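Local coordinates for protein major allergen DAU C 1 (Daucus carota, PDB 2WQL) that is a major carrot allergen of the Bet v 1 pathogenesis-related family and probably binds small ligands in an internal pocket, at residues A[14-19]-A[77-82]; A[102-105]-A[111-114]; A[21-26]-A[142-147]. The protein carries 4 engineered substitutions. One frame throughout, in Å; residues are numbered along the deposited sequence.

Contact 1 (A[14-19]-A[77-82]); sequences VSAEKI and EALSYD. Engineered in segment 77-82: S80 (natural residue Thr). With P4C (O-acetaldehydyl-hexaethylene glycol), chain E.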
loop_
_atom_site.group_PDB
_atom_site.type_symbol
_atom_site.label_atom_id
_atom_site.label_comp_id
_atom_site.label_asym_id
_atom_site.label_seq_id
_atom_site.Cartn_x
_atom_site.Cartn_y
_atom_site.Cartn_z
ATOM N N VAL A 14 -0.076 5.322 17.366
ATOM C CA VAL A 14 0.867 5.773 18.379
ATOM C C VAL A 14 2.287 5.797 17.787
ATOM O O VAL A 14 2.626 4.993 16.917
ATOM C CB VAL A 14 0.840 4.861 19.631
ATOM C CG1 VAL A 14 1.940 5.245 20.598
ATOM C CG2 VAL A 14 -0.517 4.918 20.313
ATOM N N SER A 15 3.118 6.717 18.263
ATOM C CA SER A 15 4.462 6.898 17.714
ATOM C C SER A 15 5.371 5.714 18.017
ATOM O O SER A 15 5.135 4.961 18.955
ATOM C CB SER A 15 5.089 8.181 18.258
ATOM O OG SER A 15 5.534 7.998 19.588
ATOM N N ALA A 16 6.415 5.588 17.213
ATOM C CA ALA A 16 7.398 4.501 17.317
ATOM C C ALA A 16 8.113 4.463 18.666
ATOM O O ALA A 16 8.253 3.393 19.260
ATOM C CB ALA A 16 8.429 4.608 16.163
ATOM N N GLU A 17 8.577 5.622 19.125
ATOM C CA GLU A 17 9.235 5.735 20.435
ATOM C C GLU A 17 8.323 5.231 21.551
ATOM O O GLU A 17 8.748 4.478 22.416
ATOM C CB GLU A 17 9.666 7.191 20.738
ATOM C CG GLU A 17 11.098 7.515 20.335
ATOM C CD GLU A 17 11.436 9.046 20.350
ATOM O OE1 GLU A 17 11.397 9.716 21.432
ATOM O OE2 GLU A 17 11.780 9.590 19.264
ATOM N N LYS A 18 7.067 5.649 21.515
ATOM C CA LYS A 18 6.127 5.335 22.582
ATOM C C LYS A 18 5.744 3.845 22.570
ATOM O O LYS A 18 5.681 3.210 23.624
ATOM C CB LYS A 18 4.898 6.234 22.454
ATOM C CG LYS A 18 4.287 6.701 23.759
ATOM C CD LYS A 18 3.361 7.920 23.525
ATOM C CE LYS A 18 2.887 8.583 24.832
ATOM N NZ LYS A 18 1.460 9.042 24.720
ATOM N N ILE A 19 5.505 3.288 21.384
ATOM C CA ILE A 19 5.170 1.870 21.255
ATOM C C ILE A 19 6.302 1.001 21.784
ATOM O O ILE A 19 6.085 0.082 22.576
ATOM C CB ILE A 19 4.865 1.485 19.786
ATOM C CG1 ILE A 19 3.470 1.969 19.386
ATOM C CG2 ILE A 19 4.922 -0.011 19.579
ATOM C CD1 ILE A 19 2.344 1.223 20.060
ATOM N N GLU A 77 17.902 3.090 20.773
ATOM C CA GLU A 77 17.978 4.178 19.823
ATOM C C GLU A 77 17.359 3.794 18.485
ATOM O O GLU A 77 16.697 4.607 17.843
ATOM C CB GLU A 77 19.437 4.579 19.640
ATOM C CG GLU A 77 20.095 5.119 20.921
ATOM C CD GLU A 77 19.498 6.463 21.383
ATOM O OE1 GLU A 77 18.784 7.125 20.581
ATOM O OE2 GLU A 77 19.748 6.863 22.547
ATOM N N ALA A 78 17.556 2.544 18.078
ATOM C CA ALA A 78 17.037 2.061 16.812
ATOM C C ALA A 78 15.629 1.490 16.908
ATOM O O ALA A 78 15.034 1.208 15.877
ATOM C CB ALA A 78 17.959 1.035 16.252
ATOM N N LEU A 79 15.107 1.339 18.131
ATOM C CA LEU A 79 13.822 0.700 18.397
ATOM C C LEU A 79 13.763 -0.733 17.821
ATOM O O LEU A 79 12.793 -1.106 17.155
ATOM C CB LEU A 79 12.677 1.549 17.846
ATOM C CG LEU A 79 12.733 3.060 18.109
ATOM C CD1 LEU A 79 11.486 3.741 17.582
ATOM C CD2 LEU A 79 12.949 3.362 19.595
ATOM N N SER A 80 14.800 -1.528 18.071
ATOM C CA SER A 80 14.779 -2.932 17.705
ATOM C C SER A 80 14.960 -3.819 18.927
ATOM O O SER A 80 15.551 -3.409 19.930
ATOM C CB SER A 80 15.845 -3.256 16.654
ATOM O OG SER A 80 17.146 -3.289 17.196
ATOM N N TYR A 81 14.425 -5.032 18.838
ATOM C CA TYR A 81 14.443 -5.997 19.948
ATOM C C TYR A 81 14.534 -7.391 19.351
ATOM O O TYR A 81 13.763 -7.730 18.456
ATOM C CB TYR A 81 13.178 -5.864 20.800
ATOM C CG TYR A 81 13.131 -6.719 22.066
ATOM C CD1 TYR A 81 13.857 -6.365 23.205
ATOM C CD2 TYR A 81 12.329 -7.855 22.140
ATOM C CE1 TYR A 81 13.808 -7.137 24.356
ATOM C CE2 TYR A 81 12.278 -8.626 23.277
ATOM C CZ TYR A 81 13.012 -8.270 24.383
ATOM O OH TYR A 81 12.956 -9.043 25.526
ATOM N N ASP A 82 15.503 -8.173 19.832
ATOM C CA ASP A 82 15.696 -9.549 19.397
ATOM C C ASP A 82 15.560 -10.464 20.599
ATOM O O ASP A 82 16.127 -10.191 21.648
ATOM C CB ASP A 82 17.085 -9.727 18.787
ATOM C CG ASP A 82 17.343 -8.774 17.628
ATOM O OD1 ASP A 82 16.546 -8.758 16.675
ATOM O OD2 ASP A 82 18.351 -8.029 17.677
HETATM O O1 P4C E . 9.002 -7.740 25.492
HETATM C C2 P4C E . 8.732 -8.581 24.637
HETATM C C3 P4C E . 8.542 -8.200 23.180
HETATM O O4 P4C E . 8.323 -9.412 22.435
HETATM C C5 P4C E . 8.538 -9.359 21.007
HETATM C C6 P4C E . 8.754 -10.790 20.495
HETATM O O7 P4C E . 7.539 -11.355 20.009
HETATM C C8 P4C E . 7.081 -10.825 18.745
HETATM C C9 P4C E . 5.595 -10.393 18.741
HETATM O O10 P4C E . 5.468 -8.959 18.586
HETATM C C11 P4C E . 4.221 -8.411 19.055
HETATM C C12 P4C E . 4.410 -7.594 20.332
HETATM O O13 P4C E . 3.646 -8.158 21.409
HETATM C C14 P4C E . 3.701 -7.421 22.638
HETATM C C15 P4C E . 4.937 -7.794 23.449
HETATM O O16 P4C E . 4.608 -8.692 24.511
HETATM C C17 P4C E . 5.677 -9.591 24.896
HETATM C C18 P4C E . 5.126 -10.966 25.339
HETATM O O19 P4C E . 6.093 -12.037 25.207
HETATM C C20 P4C E . 5.851 -12.951 24.118
HETATM C C21 P4C E . 7.181 -13.534 23.597
HETATM O O22 P4C E . 7.379 -13.407 22.169
#
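A16, in the first turn of helix 16-25, rests on L79 at the G1 beta bulge of the hairpin joining strands 66-75 and 80-87. L79 and S80 both face N75 there, with L79 in a left-handed backbone conformation and S80 an engineered residue. The touch is narrow and apolar: A16 CB meets one branch of L79, CD1, at 3.5 Å. The same methyl lies 3.6 Å from A16 C, so it covers backbone as well as side chain where the helix starts. L79 CG sits beside its own backbone N (chi1 -45°), and the extended second torsion then carries CD1 toward the helix. The helix start is defined by S15 at the N-cap, whose OG accepts a weak bond of 3.4 Å from K18 N, followed by the backbone bond from I19 N to S15 O at 3.0 Å. Two residues beyond L79, Y81 turns toward the ligand, and its CE2 lies 3.8 Å from P4C C3 in an oblique approach. A hydrogen bond between Y81 OH and T71 OG1 ties the ring to the neighbouring strand 66-75. V104 of strand 95-106 touches both A16 and L79, while a second subunit donates K115 NZ to A78 O. The arrangement is that of the Bet v 1 fold, in which a hairpin turn of the curved sheet meets the start of a short helix beside the ligand pocket.

Contact 2 (A[102-105]-A[111-114]); sequences MVVV and GSIT. Engineered in segment 102-105: M102 (natural residue Leu).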
loop_
_atom_site.group_PDB
_atom_site.type_symbol
_atom_site.label_atom_id
_atom_site.label_comp_id
_atom_site.label_asym_id
_atom_site.label_seq_id
_atom_site.Cartn_x
_atom_site.Cartn_y
_atom_site.Cartn_z
ATOM N N MET A 102 12.532 -7.952 16.013
ATOM C CA MET A 102 11.488 -6.953 15.929
ATOM C C MET A 102 12.079 -5.570 15.722
ATOM O O MET A 102 13.099 -5.214 16.322
ATOM C CB MET A 102 10.667 -6.952 17.208
ATOM C CG MET A 102 9.402 -6.165 17.108
ATOM S SD MET A 102 8.570 -6.075 18.688
ATOM C CE MET A 102 9.635 -4.889 19.510
ATOM N N VAL A 103 11.434 -4.782 14.876
ATOM C CA VAL A 103 11.818 -3.388 14.722
ATOM C C VAL A 103 10.549 -2.541 14.632
ATOM O O VAL A 103 9.595 -2.939 13.996
ATOM C CB VAL A 103 12.736 -3.186 13.489
ATOM C CG1 VAL A 103 11.998 -3.534 12.197
ATOM C CG2 VAL A 103 13.289 -1.766 13.439
ATOM N N VAL A 104 10.535 -1.392 15.297
ATOM C CA VAL A 104 9.403 -0.473 15.242
ATOM C C VAL A 104 9.808 0.682 14.335
ATOM O O VAL A 104 10.756 1.384 14.629
ATOM C CB VAL A 104 9.033 0.066 16.632
ATOM C CG1 VAL A 104 7.749 0.816 16.562
ATOM C CG2 VAL A 104 8.925 -1.060 17.633
ATOM N N VAL A 105 9.112 0.880 13.225
ATOM C CA VAL A 105 9.502 1.951 12.308
ATOM C C VAL A 105 8.437 3.046 12.247
ATOM O O VAL A 105 7.252 2.747 12.263
ATOM C CB VAL A 105 9.846 1.432 10.866
ATOM C CG1 VAL A 105 10.447 0.048 10.910
ATOM C CG2 VAL A 105 8.641 1.443 9.986
ATOM N N GLY A 111 2.480 7.901 13.223
ATOM C CA GLY A 111 2.273 6.592 13.826
ATOM C C GLY A 111 3.454 5.684 13.575
ATOM O O GLY A 111 4.569 6.167 13.369
ATOM N N SER A 112 3.209 4.373 13.592
ATOM C CA SER A 112 4.277 3.386 13.471
ATOM C C SER A 112 3.818 2.037 12.916
ATOM O O SER A 112 2.638 1.734 12.919
ATOM C CB SER A 112 4.918 3.166 14.842
ATOM O OG SER A 112 3.957 2.729 15.810
ATOM N N ILE A 113 4.771 1.255 12.421
ATOM C CA ILE A 113 4.563 -0.145 12.065
ATOM C C ILE A 113 5.570 -0.960 12.849
ATOM O O ILE A 113 6.756 -0.671 12.805
ATOM C CB ILE A 113 4.800 -0.428 10.569
ATOM C CG1 ILE A 113 3.834 0.372 9.690
ATOM C CG2 ILE A 113 4.583 -1.894 10.271
ATOM C CD1 ILE A 113 4.183 0.360 8.229
ATOM N N THR A 114 5.098 -1.969 13.574
ATOM C CA THR A 114 5.967 -2.861 14.325
ATOM C C THR A 114 6.115 -4.132 13.479
ATOM O O THR A 114 5.132 -4.860 13.259
ATOM C CB THR A 114 5.377 -3.162 15.726
ATOM O OG1 THR A 114 5.338 -1.951 16.485
ATOM C CG2 THR A 114 6.193 -4.170 16.473
#
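V104 and T114 form the closer pair of this antiparallel contact, a non-hydrogen-bonded pair with CA atoms 4.3 Å apart. Their side chains lie alongside each other and point the same way: V104 CG1 reaches T114 OG1 at 3.7 Å, and V104 CG2 is only slightly farther. T114 CG2, anti to the backbone N, points instead at M102, an engineered residue whose SD lies 3.8 Å away. The M102 chain runs extended to the sulfur and bends at its last torsion (chi3 75°). This face is densely covered by helix 16-25: A16 touches V104, I19 touches S112 and T114, and V24 touches M102. S112 OG turns to a partner off the strand, V14 O. The opposite face is looser. V105 and I113 share it as a hydrogen-bonded pair, but their side chains come no nearer than 4.3 Å, between V105 CG2 and I113 CB, and I113 is partly exposed. Two backbone bonds hold this pair: V105 N to I113 O at 2.9 Å, with an N-H...O angle of 173°, and I113 N to V105 O, also at 2.9 Å. E9 of a second subunit packs on V105, so the looser face is partly taken up by the assembly. The N-to-C directions of the two short strand segments differ by 172°, as expected of the antiparallel hairpin of strands 95-106 and 112-122 in the Bet v 1 sheet.

Contact 3 (A[21-26]-A[142-147]); sequences SGIVLD and ALFKAI. With P4C (O-acetaldehydyl-hexaethylene glycol), chain E.
I23 has the largest share of this contact, sending its two branches to different residues of the long helix 130-153. CD1 meets the F144 ring obliquely at CE1, 3.8 Å away. CG2 meets I147 CG2 at 3.9 Å, and these two side chains cross at about a right angle. I147 CG2 also lies 3.9 Å from G22 C; with no side chain on G22, the methyl comes up to the bare helix backbone. The first torsion of I23 places CG1 between the backbone N and the carbonyl carbon (chi1 72°), while CG2 lies anti to the carbonyl carbon, and this separates the branches. F144, with CG anti to its backbone N, leaves its own helix at an angle to the other segment, yet the end of the ring comes nearer. The ligand shares this first shell. P4C O1 comes within 3.1 Å of I23 O, a pair that could be a hydrogen bond only if the aldehyde end carries a proton; P4C C12 sits at the edge of the F144 ring near its plane, and L143 CD2 is 3.7 Å from P4C C18. I23 and L143 both belong to the ligand pocket. Farther out, the end of helix 16-25 is a wide pi-type turn, with D26 N bonded to S21 O at 2.8 Å, and S21 OG is tied back to K18 O. K145 CD lies in plane at the F144 ring edge, and K145 NZ forms a salt bridge with E148. The two segments' axes come within 10.0 Å and run at 122°. Around them, T114 of strand 112-122 touches both I23 and F144, M102 of strand 95-106 reaches I23, and I10 and S12 of strand 5-12 back F144, so the two helices pack together over the sheet.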
loop_
_atom_site.group_PDB
_atom_site.type_symbol
_atom_site.label_atom_id
_atom_site.label_comp_id
_atom_site.label_asym_id
_atom_site.label_seq_id
_atom_site.Cartn_x
_atom_site.Cartn_y
_atom_site.Cartn_z
ATOM N N SER A 21 8.538 1.763 23.930
ATOM C CA SER A 21 8.683 1.866 25.371
ATOM C C SER A 21 7.655 0.968 26.046
ATOM O O SER A 21 7.928 0.383 27.083
ATOM C CB SER A 21 8.542 3.310 25.851
ATOM O OG SER A 21 7.191 3.738 25.731
ATOM N N GLY A 22 6.485 0.833 25.443
ATOM C CA GLY A 22 5.433 0.035 26.036
ATOM C C GLY A 22 5.637 -1.458 25.863
ATOM O O GLY A 22 5.417 -2.232 26.790
ATOM N N ILE A 23 6.042 -1.875 24.670
ATOM C CA ILE A 23 6.100 -3.304 24.371
ATOM C C ILE A 23 7.485 -3.900 24.568
ATOM O O ILE A 23 7.628 -5.109 24.450
ATOM C CB ILE A 23 5.575 -3.651 22.949
ATOM C CG1 ILE A 23 6.560 -3.194 21.869
ATOM C CG2 ILE A 23 4.180 -3.057 22.721
ATOM C CD1 ILE A 23 6.047 -3.363 20.436
ATOM N N VAL A 24 8.490 -3.077 24.879
ATOM C CA VAL A 24 9.829 -3.581 25.242
ATOM C C VAL A 24 10.346 -3.010 26.566
ATOM O O VAL A 24 10.482 -3.739 27.552
ATOM C CB VAL A 24 10.863 -3.288 24.136
ATOM C CG1 VAL A 24 12.249 -3.677 24.594
ATOM C CG2 VAL A 24 10.501 -4.022 22.851
ATOM N N LEU A 25 10.625 -1.709 26.600
ATOM C CA LEU A 25 11.362 -1.128 27.731
ATOM C C LEU A 25 10.652 -1.261 29.069
ATOM O O LEU A 25 11.278 -1.649 30.061
ATOM C CB LEU A 25 11.692 0.354 27.481
ATOM C CG LEU A 25 12.659 0.640 26.325
ATOM C CD1 LEU A 25 13.026 2.113 26.255
ATOM C CD2 LEU A 25 13.899 -0.230 26.444
ATOM N N ASP A 26 9.357 -0.938 29.080
ATOM C CA ASP A 26 8.559 -0.877 30.306
ATOM C C ASP A 26 7.558 -2.020 30.406
ATOM O O ASP A 26 6.666 -1.996 31.247
ATOM C CB ASP A 26 7.820 0.460 30.374
ATOM C CG ASP A 26 8.758 1.651 30.302
ATOM O OD1 ASP A 26 9.889 1.553 30.830
ATOM O OD2 ASP A 26 8.356 2.696 29.737
ATOM N N ALA A 142 -3.323 -9.171 20.090
ATOM C CA ALA A 142 -4.200 -8.884 21.233
ATOM C C ALA A 142 -3.440 -8.156 22.339
ATOM O O ALA A 142 -3.908 -7.165 22.884
ATOM C CB ALA A 142 -4.817 -10.168 21.785
ATOM N N LEU A 143 -2.259 -8.662 22.668
ATOM C CA LEU A 143 -1.451 -8.078 23.713
ATOM C C LEU A 143 -0.895 -6.718 23.272
ATOM O O LEU A 143 -0.914 -5.756 24.045
ATOM C CB LEU A 143 -0.320 -9.033 24.102
ATOM C CG LEU A 143 0.543 -8.622 25.297
ATOM C CD1 LEU A 143 -0.329 -8.405 26.533
ATOM C CD2 LEU A 143 1.627 -9.680 25.539
ATOM N N PHE A 144 -0.424 -6.633 22.036
ATOM C CA PHE A 144 0.038 -5.363 21.476
ATOM C C PHE A 144 -1.017 -4.275 21.646
ATOM O O PHE A 144 -0.719 -3.179 22.132
ATOM C CB PHE A 144 0.355 -5.518 19.986
ATOM C CG PHE A 144 0.867 -4.264 19.337
ATOM C CD1 PHE A 144 2.232 -4.080 19.142
ATOM C CD2 PHE A 144 0.012 -3.276 18.924
ATOM C CE1 PHE A 144 2.722 -2.939 18.545
ATOM C CE2 PHE A 144 0.494 -2.125 18.336
ATOM C CZ PHE A 144 1.861 -1.962 18.143
ATOM N N LYS A 145 -2.249 -4.588 21.249
ATOM C CA LYS A 145 -3.322 -3.616 21.235
ATOM C C LYS A 145 -3.826 -3.261 22.629
ATOM O O LYS A 145 -4.299 -2.152 22.862
ATOM C CB LYS A 145 -4.469 -4.107 20.346
ATOM C CG LYS A 145 -4.145 -4.104 18.837
ATOM C CD LYS A 145 -3.863 -2.690 18.321
ATOM C CE LYS A 145 -3.750 -2.605 16.795
ATOM N NZ LYS A 145 -3.411 -1.190 16.370
ATOM N N ALA A 146 -3.741 -4.196 23.563
ATOM C CA ALA A 146 -4.072 -3.885 24.949
ATOM C C ALA A 146 -3.070 -2.849 25.470
ATOM O O ALA A 146 -3.437 -1.920 26.184
ATOM C CB ALA A 146 -4.059 -5.147 25.810
ATOM N N ILE A 147 -1.802 -3.012 25.092
ATOM C CA ILE A 147 -0.746 -2.073 25.473
ATOM C C ILE A 147 -0.928 -0.721 24.777
ATOM O O ILE A 147 -0.786 0.334 25.403
ATOM C CB ILE A 147 0.671 -2.658 25.192
ATOM C CG1 ILE A 147 0.979 -3.800 26.166
ATOM C CG2 ILE A 147 1.754 -1.603 25.337
ATOM C CD1 ILE A 147 2.110 -4.700 25.716
HETATM O O1 P4C E . 9.002 -7.740 25.492
HETATM C C2 P4C E . 8.732 -8.581 24.637
HETATM C C3 P4C E . 8.542 -8.200 23.180
HETATM O O4 P4C E . 8.323 -9.412 22.435
HETATM C C5 P4C E . 8.538 -9.359 21.007
HETATM C C6 P4C E . 8.754 -10.790 20.495
HETATM O O7 P4C E . 7.539 -11.355 20.009
HETATM C C8 P4C E . 7.081 -10.825 18.745
HETATM C C9 P4C E . 5.595 -10.393 18.741
HETATM O O10 P4C E . 5.468 -8.959 18.586
HETATM C C11 P4C E . 4.221 -8.411 19.055
HETATM C C12 P4C E . 4.410 -7.594 20.332
HETATM O O13 P4C E . 3.646 -8.158 21.409
HETATM C C14 P4C E . 3.701 -7.421 22.638
HETATM C C15 P4C E . 4.937 -7.794 23.449
HETATM O O16 P4C E . 4.608 -8.692 24.511
HETATM C C17 P4C E . 5.677 -9.591 24.896
HETATM C C18 P4C E . 5.126 -10.966 25.339
HETATM O O19 P4C E . 6.093 -12.037 25.207
HETATM C C20 P4C E . 5.851 -12.951 24.118
HETATM C C21 P4C E . 7.181 -13.534 23.597
HETATM O O22 P4C E . 7.379 -13.407 22.169
#

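In the fold
Contact 1 and contact 2 have centres about 6 Å apart; contact 3 lies about 11 Å from contact 1 and 12 Å from contact 2. Along the chain, contact 1 closes before contact 2 opens, contact 2 is nested inside the loop closed by contact 3, and contacts 1 and 3 alternate their segments. Contacts 1 and 3 share helix 16-25 and both touch the bound P4C, which places them at the pocket, whereas contacts 1 and 2 reach neighbouring strands 80-87 and 95-106 of one sheet and both meet a second subunit. I19 meets T114 and F144, so it joins sheet, short helix and long C-terminal helix.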